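Local coordinates for phosphate ABC transporter, periplasmic phosphate-binding protein (Borrelia burgdorferi, PDB 4N13) that binds inorganic phosphate with micromolar affinity as the solute-binding lipoprotein of the PstSACB ABC transporter, which imports phosphate into the cell, at residues A[86-91]-A[187-192]; A[203-208]-A[220-225]. One frame throughout, in Å; residues are numbered along the deposited sequence.

Contact 1: residues A[86-91]-A[187-192]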
loop_
_atom_site.group_PDB
_atom_site.type_symbol
_atom_site.label_atom_id
_atom_site.label_comp_id
_atom_site.label_asym_id
_atom_site.label_seq_id
_atom_site.Cartn_x
_atom_site.Cartn_y
_atom_site.Cartn_z
ATOM N N TYR A 86 -5.510 -1.505 -4.208
ATOM C CA TYR A 86 -4.881 -1.539 -2.890
ATOM C C TYR A 86 -3.455 -2.034 -2.996
ATOM O O TYR A 86 -3.165 -2.946 -3.783
ATOM C CB TYR A 86 -5.624 -2.461 -1.931
ATOM C CG TYR A 86 -7.054 -2.079 -1.737
ATOM C CD1 TYR A 86 -7.417 -1.112 -0.820
ATOM C CD2 TYR A 86 -8.054 -2.691 -2.474
ATOM C CE1 TYR A 86 -8.755 -0.764 -0.645
ATOM C CE2 TYR A 86 -9.367 -2.354 -2.310
ATOM C CZ TYR A 86 -9.721 -1.404 -1.393
ATOM O OH TYR A 86 -11.061 -1.088 -1.262
ATOM N N ASP A 87 -2.587 -1.415 -2.208
ATOM C CA ASP A 87 -1.193 -1.798 -2.057
ATOM C C ASP A 87 -1.023 -2.231 -0.616
ATOM O O ASP A 87 -0.769 -1.414 0.285
ATOM C CB ASP A 87 -0.317 -0.591 -2.400
ATOM C CG ASP A 87 1.121 -0.802 -2.065
ATOM O OD1 ASP A 87 1.531 -1.972 -2.007
ATOM O OD2 ASP A 87 1.841 0.208 -1.878
ATOM N N ALA A 88 -1.189 -3.524 -0.394
ATOM C CA ALA A 88 -1.189 -4.100 0.947
ATOM C C ALA A 88 0.144 -4.711 1.326
ATOM O O ALA A 88 0.857 -5.250 0.477
ATOM C CB ALA A 88 -2.291 -5.155 1.068
ATOM N N LEU A 89 0.455 -4.658 2.613
ATOM C CA LEU A 89 1.656 -5.304 3.154
ATOM C C LEU A 89 1.254 -6.261 4.250
ATOM O O LEU A 89 0.247 -6.049 4.945
ATOM C CB LEU A 89 2.651 -4.283 3.700
ATOM C CG LEU A 89 3.165 -3.340 2.617
ATOM C CD1 LEU A 89 2.322 -2.055 2.568
ATOM C CD2 LEU A 89 4.631 -3.088 2.819
ATOM N N ILE A 90 2.070 -7.296 4.411
ATOM C CA ILE A 90 1.820 -8.343 5.382
ATOM C C ILE A 90 3.094 -8.585 6.180
ATOM O O ILE A 90 4.202 -8.273 5.733
ATOM C CB ILE A 90 1.353 -9.639 4.679
ATOM C CG1 ILE A 90 2.474 -10.265 3.853
ATOM C CG2 ILE A 90 0.155 -9.317 3.800
ATOM C CD1 ILE A 90 2.075 -11.537 3.099
ATOM N N PHE A 91 2.907 -9.086 7.385
ATOM C CA PHE A 91 4.000 -9.362 8.301
ATOM C C PHE A 91 4.246 -10.862 8.396
ATOM O O PHE A 91 3.312 -11.651 8.602
ATOM C CB PHE A 91 3.699 -8.743 9.659
ATOM C CG PHE A 91 3.922 -7.258 9.654
ATOM C CD1 PHE A 91 5.139 -6.742 10.063
ATOM C CD2 PHE A 91 2.984 -6.390 9.139
ATOM C CE1 PHE A 91 5.397 -5.373 10.020
ATOM C CE2 PHE A 91 3.248 -5.007 9.086
ATOM C CZ PHE A 91 4.447 -4.530 9.543
ATOM N N ILE A 187 6.452 -7.622 3.930
ATOM C CA ILE A 187 6.514 -7.793 2.483
ATOM C C ILE A 187 5.194 -7.396 1.839
ATOM O O ILE A 187 4.163 -7.374 2.493
ATOM C CB ILE A 187 6.870 -9.263 2.080
ATOM C CG1 ILE A 187 5.809 -10.233 2.602
ATOM C CG2 ILE A 187 8.264 -9.631 2.544
ATOM C CD1 ILE A 187 6.072 -11.704 2.269
ATOM N N GLY A 188 5.239 -7.116 0.549
ATOM C CA GLY A 188 4.015 -6.898 -0.188
ATOM C C GLY A 188 3.154 -8.134 -0.222
ATOM O O GLY A 188 3.650 -9.263 -0.259
ATOM N N LEU A 189 1.844 -7.922 -0.278
ATOM C CA LEU A 189 0.881 -9.004 -0.330
ATOM C C LEU A 189 1.168 -9.999 -1.462
ATOM O O LEU A 189 0.890 -11.198 -1.331
ATOM C CB LEU A 189 -0.523 -8.415 -0.507
ATOM C CG LEU A 189 -1.671 -9.399 -0.675
ATOM C CD1 LEU A 189 -1.833 -10.274 0.575
ATOM C CD2 LEU A 189 -2.944 -8.607 -0.984
ATOM N N GLY A 190 1.663 -9.508 -2.593
ATOM C CA GLY A 190 1.945 -10.359 -3.741
ATOM C C GLY A 190 2.982 -11.431 -3.469
ATOM O O GLY A 190 3.124 -12.354 -4.263
ATOM N N TYR A 191 3.739 -11.285 -2.384
ATOM C CA TYR A 191 4.774 -12.234 -2.005
ATOM C C TYR A 191 4.306 -13.232 -0.961
ATOM O O TYR A 191 5.106 -14.029 -0.483
ATOM C CB TYR A 191 5.988 -11.474 -1.490
ATOM C CG TYR A 191 6.751 -10.824 -2.593
ATOM C CD1 TYR A 191 7.782 -11.524 -3.236
ATOM C CD2 TYR A 191 6.456 -9.530 -3.016
ATOM C CE1 TYR A 191 8.497 -10.964 -4.265
ATOM C CE2 TYR A 191 7.176 -8.948 -4.076
ATOM C CZ TYR A 191 8.181 -9.688 -4.689
ATOM O OH TYR A 191 8.907 -9.147 -5.711
ATOM N N ALA A 192 3.008 -13.236 -0.640
ATOM C CA ALA A 192 2.472 -14.166 0.350
ATOM C C ALA A 192 2.742 -15.612 -0.051
ATOM O O ALA A 192 3.184 -16.418 0.776
ATOM C CB ALA A 192 0.964 -13.918 0.555
#
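Ile-90 and Ile-187 lie on one face of the sheet, their chains crossing at a slant with CG1 of Ile-90 3.6 Å from CG1 of Ile-187. In both residues CG1 sits between the backbone N and the carbonyl carbon (chi1 68° and 61°), which sets these two methylene groups against each other. The Ile-90 chain then extends until its CD1 reaches Ala-192 CB at 3.7 Å, while its other branch, CG2, meets Leu-189 CD1 at 3.9 Å, the two side chains running nearly perpendicular. The backbones that carry these side chains belong to strands 80-93 and 183-188, which pair antiparallel in the mixed sheet of a class II periplasmic binding protein, and to the turn that follows. Ile-90 and Ile-187 form a hydrogen-bonded pair: Ile-90 N donates to Ile-187 O at 2.8 Å in a nearly straight bond, and Ile-187 N returns a bond to Ile-90 O. A third bond, Leu-189 N to Ala-88 O at 2.9 Å, comes from above the carbonyl plane, 37° out of it, where the chain leaves the strand for a 3-10 turn. That turn sets Leu-189 beside Ala-88, with CB to CB at 4.0 Å. Helix 170-179 packs on Ile-187, and Leu-89 touches Ser-139 and Ser-142 of helix 138-151.

Contact 2: residues A[203-208]-A[220-225]; sequences LSVNST and YTIKRN
The backbones of 203-208 and 220-225 approach most closely at Thr-208 and Tyr-220, whose CA atoms are 5.8 Å apart, and no direct hydrogen bond joins the two segments. Val-205 and Tyr-220 carry much of the contact. The CG2 methyl of Val-205 comes obliquely to the Tyr-220 ring, 4.0 Å from CE1, while CG1, anti to the backbone N (chi1 178°), turns to Thr-221 OG1 and, at 4.3 Å, to Ile-222 CD1. Thr-208 meets the same tyrosine twice: its carbonyl O lies at the ring edge, in the ring plane and 3.5 Å from CD1, and its CG2 packs against Tyr-220 CB. Asn-206 crosses Thr-221 at about a right angle, but its OD1 accepts a hydrogen bond from the backbone N of Glu-104.

Two waters bridge the segments. Water 1 donates to Leu-203 O at 2.8 Å and to Tyr-220 OH at 2.9 Å; that hydroxyl is also hydrogen-bonded to Leu-89 O, so the ring's far end is held by both the water and a strand carbonyl. Water 2 donates to Val-205 O and accepts from Thr-221 OG1.

Residues 205-208 form a type I' beta turn, consistent with the positive phi angles of Asn-206 and Ser-207 (54° and 64°) and closed by bonds in both directions between Val-205 and Thr-208. Thr-208 OG1 adds a bond to Asn-206 O. Ile-222 centres an inverse gamma turn, with a weak Lys-223 N to Thr-221 O bond, that leads into strand 223-230. The contact thus joins the end of strand 201-205 and its turn to the loop before strand 223-230; both strands pair with 80-93 in the periplasmic binding protein fold.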
loop_
_atom_site.group_PDB
_atom_site.type_symbol
_atom_site.label_atom_id
_atom_site.label_comp_id
_atom_site.label_asym_id
_atom_site.label_seq_id
_atom_site.Cartn_x
_atom_site.Cartn_y
_atom_site.Cartn_z
ATOM N N LEU A 203 1.258 -13.261 9.827
ATOM C CA LEU A 203 0.471 -12.872 10.981
ATOM C C LEU A 203 -0.887 -12.319 10.587
ATOM O O LEU A 203 -1.021 -11.585 9.604
ATOM C CB LEU A 203 1.196 -11.791 11.784
ATOM C CG LEU A 203 2.477 -12.205 12.478
ATOM C CD1 LEU A 203 3.142 -11.011 13.126
ATOM C CD2 LEU A 203 2.255 -13.331 13.484
ATOM N N SER A 204 -1.896 -12.611 11.392
ATOM C CA SER A 204 -3.098 -11.779 11.373
ATOM C C SER A 204 -2.831 -10.507 12.164
ATOM O O SER A 204 -2.003 -10.489 13.096
ATOM C CB SER A 204 -4.319 -12.536 11.924
ATOM O OG SER A 204 -4.155 -12.947 13.268
ATOM N N VAL A 205 -3.504 -9.435 11.760
ATOM C CA VAL A 205 -3.374 -8.131 12.403
ATOM C C VAL A 205 -4.764 -7.731 12.879
ATOM O O VAL A 205 -5.725 -7.725 12.102
ATOM C CB VAL A 205 -2.802 -7.082 11.424
ATOM C CG1 VAL A 205 -2.713 -5.710 12.084
ATOM C CG2 VAL A 205 -1.432 -7.509 10.944
ATOM N N ASN A 206 -4.900 -7.460 14.168
ATOM C CA ASN A 206 -6.216 -7.178 14.768
ATOM C C ASN A 206 -7.166 -8.337 14.434
ATOM O O ASN A 206 -8.317 -8.114 14.052
ATOM C CB ASN A 206 -6.835 -5.864 14.277
ATOM C CG ASN A 206 -5.939 -4.680 14.445
ATOM O OD1 ASN A 206 -5.092 -4.626 15.327
ATOM N ND2 ASN A 206 -6.193 -3.667 13.638
ATOM N N SER A 207 -6.666 -9.568 14.559
ATOM C CA SER A 207 -7.460 -10.773 14.333
ATOM C C SER A 207 -7.956 -10.916 12.909
ATOM O O SER A 207 -8.882 -11.669 12.657
ATOM C CB SER A 207 -8.623 -10.861 15.319
ATOM O OG SER A 207 -8.133 -10.986 16.637
ATOM N N THR A 208 -7.267 -10.271 11.984
ATOM C CA THR A 208 -7.681 -10.237 10.595
ATOM C C THR A 208 -6.549 -10.681 9.675
ATOM O O THR A 208 -5.472 -10.094 9.689
ATOM C CB THR A 208 -8.108 -8.815 10.181
ATOM O OG1 THR A 208 -9.020 -8.278 11.140
ATOM C CG2 THR A 208 -8.741 -8.811 8.792
ATOM N N TYR A 220 -8.723 -5.356 7.260
ATOM C CA TYR A 220 -7.279 -5.504 7.298
ATOM C C TYR A 220 -6.687 -4.143 7.055
ATOM O O TYR A 220 -6.959 -3.510 6.034
ATOM C CB TYR A 220 -6.777 -6.464 6.249
ATOM C CG TYR A 220 -5.284 -6.673 6.400
ATOM C CD1 TYR A 220 -4.783 -7.511 7.379
ATOM C CD2 TYR A 220 -4.378 -5.997 5.605
ATOM C CE1 TYR A 220 -3.433 -7.698 7.532
ATOM C CE2 TYR A 220 -3.011 -6.179 5.742
ATOM C CZ TYR A 220 -2.548 -7.032 6.725
ATOM O OH TYR A 220 -1.209 -7.258 6.912
ATOM N N THR A 221 -5.866 -3.692 7.993
ATOM C CA THR A 221 -5.517 -2.291 8.086
ATOM C C THR A 221 -4.201 -1.879 7.401
ATOM O O THR A 221 -3.958 -0.696 7.185
ATOM C CB THR A 221 -5.467 -1.857 9.569
ATOM O OG1 THR A 221 -4.613 -2.752 10.296
ATOM C CG2 THR A 221 -6.869 -1.864 10.176
ATOM N N ILE A 222 -3.349 -2.838 7.070
ATOM C CA ILE A 222 -2.005 -2.515 6.576
ATOM C C ILE A 222 -1.982 -2.424 5.048
ATOM O O ILE A 222 -1.544 -3.335 4.355
ATOM C CB ILE A 222 -0.936 -3.526 7.074
ATOM C CG1 ILE A 222 -1.146 -3.912 8.538
ATOM C CG2 ILE A 222 0.456 -2.948 6.853
ATOM C CD1 ILE A 222 -1.060 -2.778 9.489
ATOM N N LYS A 223 -2.514 -1.336 4.522
ATOM C CA LYS A 223 -2.526 -1.120 3.085
ATOM C C LYS A 223 -2.691 0.340 2.778
ATOM O O LYS A 223 -3.285 1.077 3.556
ATOM C CB LYS A 223 -3.639 -1.915 2.386
ATOM C CG LYS A 223 -5.064 -1.369 2.543
ATOM C CD LYS A 223 -5.719 -1.743 3.836
ATOM C CE LYS A 223 -7.200 -1.341 3.868
ATOM N NZ LYS A 223 -7.347 0.153 3.911
ATOM N N ARG A 224 -2.159 0.744 1.630
ATOM C CA ARG A 224 -2.498 2.019 1.028
ATOM C C ARG A 224 -3.665 1.811 0.085
ATOM O O ARG A 224 -3.719 0.838 -0.666
ATOM C CB ARG A 224 -1.313 2.572 0.255
ATOM C CG ARG A 224 -0.103 2.897 1.115
ATOM C CD ARG A 224 0.674 3.971 0.434
ATOM N NE ARG A 224 1.949 4.351 1.036
ATOM C CZ ARG A 224 2.131 5.363 1.885
ATOM N NH1 ARG A 224 1.104 6.065 2.349
ATOM N NH2 ARG A 224 3.351 5.669 2.282
ATOM N N ASN A 225 -4.598 2.741 0.133
ATOM C CA ASN A 225 -5.741 2.756 -0.770
ATOM C C ASN A 225 -5.406 3.657 -1.955
ATOM O O ASN A 225 -5.138 4.849 -1.777
ATOM C CB ASN A 225 -6.973 3.306 -0.035
ATOM C CG ASN A 225 -7.527 2.360 1.031
ATOM O OD1 ASN A 225 -6.990 1.307 1.286
ATOM N ND2 ASN A 225 -8.642 2.754 1.643
HETATM O O HOH W 1 0.201 -9.539 8.095
HETATM O O HOH W 2 -6.322 -5.360 10.596
#

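How the contacts relate
Contacts 1 and 2 lie in series along the chain, their centres 10 Å apart, and meet through strand 80-93, which pairs antiparallel with 183-188, 201-205 and 223-230. Two probable hydrogen bonds join them: Leu-89 O to Tyr-220 OH at 2.7 Å and Phe-91 O to Leu-203 N at 2.9 Å. Tyr-220 also touches Ile-90, with its OH 3.6 Å from Ile-90 CA, so this side chain of contact 2 borders contact 1. Ser-139, a phosphate-binding residue by similarity, is nearer contact 1: its side chain is about 4 Å from that of Leu-89 and about 9 Å from that of Ile-222 in contact 2.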